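Local coordinates for protein glycerol dehydratase (Clostridium butyricum, PDB 1R9D) that probably acts as a glycyl-radical lyase that dehydrates glycerol without the help of vitamin B12, at residues A[455-458]-A[459-463]. Residues are numbered along the deposited sequence; the frame is centred on the assembly and turned at random.
Sequences RIVE and LTINS
Arg455 O, Val457 O and Glu458 O each accept the amide four residues on, from Leu459, Ile461 and Asn462, in the last turns of helix 453-461, and the straightest of these bonds, at 166°, is Ile461 N to Val457 O. Ile456 O is gripped twice: Thr460 N lies 2.9 Å away, and the hydroxyl Thr460 OG1 donates to the same oxygen over a short 2.6 Å. The two donors come in from opposite faces of the carbonyl plane. With OG1 beside its own backbone N (chi1 -59°), the threonine hydroxyl folds back along the helix, its proton spent on a main-chain acceptor within a buried surface that packs on Phe487 and Ala490 of helix 484-516. The helix then ends in a Schellman motif: Ser463, at positive phi, is the C-prime residue, and its N bonds Thr460 O at 3.3 Å. Near this end the extended Glu458 chain passes the Asn462 amide, Glu458 CG 3.9 Å from Asn462 ND2, with the carboxylate and amide planes 63° apart. Glu458 OE2 takes a weak bond from Arg455 NH1 at 3.3 Å, part of a salt bridge, and also accepts a hydrogen bond from Gly653 N. The main partner of the guanidinium is Asp150 O, which takes NE, while NH2 bonds Cys149 O and NH1 makes a second salt bridge, to Asp466. Val457 CG1 lies 4.5 Å from Ile461 CD1, an apolar contact one turn apart.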
loop_
_atom_site.group_PDB
_atom_site.type_symbol
_atom_site.label_atom_id
_atom_site.label_comp_id
_atom_site.label_asym_id
_atom_site.label_seq_id
_atom_site.Cartn_x
_atom_site.Cartn_y
_atom_site.Cartn_z
ATOM N N ARG A 455 -27.455 10.159 -23.468
ATOM C CA ARG A 455 -26.581 9.412 -24.365
ATOM C C ARG A 455 -26.979 7.945 -24.417
ATOM O O ARG A 455 -26.782 7.284 -25.431
ATOM C CB ARG A 455 -25.125 9.541 -23.912
ATOM C CG ARG A 455 -24.526 10.907 -24.202
ATOM C CD ARG A 455 -24.069 10.989 -25.651
ATOM N NE ARG A 455 -22.876 10.173 -25.858
ATOM C CZ ARG A 455 -22.442 9.756 -27.042
ATOM N NH1 ARG A 455 -23.102 10.075 -28.143
ATOM N NH2 ARG A 455 -21.343 9.015 -27.122
ATOM N N ILE A 456 -27.533 7.430 -23.320
ATOM C CA ILE A 456 -27.953 6.034 -23.285
ATOM C C ILE A 456 -29.139 5.840 -24.240
ATOM O O ILE A 456 -29.268 4.796 -24.881
ATOM C CB ILE A 456 -28.341 5.599 -21.843
ATOM C CG1 ILE A 456 -27.124 5.730 -20.918
ATOM C CG2 ILE A 456 -28.839 4.156 -21.838
ATOM C CD1 ILE A 456 -25.914 4.893 -21.343
ATOM N N VAL A 457 -30.000 6.848 -24.344
ATOM C CA VAL A 457 -31.138 6.751 -25.258
ATOM C C VAL A 457 -30.601 6.750 -26.690
ATOM O O VAL A 457 -31.042 5.967 -27.524
ATOM C CB VAL A 457 -32.116 7.935 -25.089
ATOM C CG1 VAL A 457 -33.166 7.901 -26.194
ATOM C CG2 VAL A 457 -32.797 7.862 -23.726
ATOM N N GLU A 458 -29.635 7.625 -26.961
ATOM C CA GLU A 458 -29.031 7.722 -28.289
ATOM C C GLU A 458 -28.366 6.401 -28.675
ATOM O O GLU A 458 -28.495 5.933 -29.809
ATOM C CB GLU A 458 -28.004 8.864 -28.312
ATOM C CG GLU A 458 -27.332 9.089 -29.658
ATOM C CD GLU A 458 -26.411 10.307 -29.674
ATOM O OE1 GLU A 458 -25.884 10.635 -30.759
ATOM O OE2 GLU A 458 -26.210 10.935 -28.609
ATOM N N LEU A 459 -27.658 5.794 -27.728
ATOM C CA LEU A 459 -26.983 4.529 -27.984
ATOM C C LEU A 459 -27.956 3.362 -28.106
ATOM O O LEU A 459 -27.627 2.343 -28.712
ATOM C CB LEU A 459 -25.954 4.242 -26.886
ATOM C CG LEU A 459 -24.717 5.145 -26.922
ATOM C CD1 LEU A 459 -23.858 4.874 -25.694
ATOM C CD2 LEU A 459 -23.922 4.891 -28.204
ATOM N N THR A 460 -29.144 3.495 -27.522
ATOM C CA THR A 460 -30.143 2.436 -27.625
ATOM C C THR A 460 -30.666 2.452 -29.059
ATOM O O THR A 460 -30.780 1.413 -29.710
ATOM C CB THR A 460 -31.323 2.666 -26.656
ATOM O OG1 THR A 460 -30.831 2.723 -25.309
ATOM C CG2 THR A 460 -32.330 1.530 -26.766
ATOM N N ILE A 461 -30.972 3.648 -29.549
ATOM C CA ILE A 461 -31.469 3.806 -30.906
ATOM C C ILE A 461 -30.415 3.389 -31.931
ATOM O O ILE A 461 -30.755 2.856 -32.988
ATOM C CB ILE A 461 -31.910 5.265 -31.159
ATOM C CG1 ILE A 461 -33.203 5.539 -30.386
ATOM C CG2 ILE A 461 -32.098 5.514 -32.656
ATOM C CD1 ILE A 461 -33.727 6.951 -30.524
ATOM N N ASN A 462 -29.142 3.615 -31.615
ATOM C CA ASN A 462 -28.061 3.251 -32.529
ATOM C C ASN A 462 -27.338 1.939 -32.189
ATOM O O ASN A 462 -26.241 1.685 -32.681
ATOM C CB ASN A 462 -27.044 4.395 -32.629
ATOM C CG ASN A 462 -27.632 5.641 -33.279
ATOM O OD1 ASN A 462 -28.399 5.547 -34.239
ATOM N ND2 ASN A 462 -27.261 6.812 -32.771
ATOM N N SER A 463 -27.961 1.109 -31.356
ATOM C CA SER A 463 -27.393 -0.185 -30.970
ATOM C C SER A 463 -25.936 -0.153 -30.503
ATOM O O SER A 463 -25.131 -0.988 -30.921
ATOM C CB SER A 463 -27.515 -1.184 -32.127
ATOM O OG SER A 463 -28.868 -1.471 -32.419
#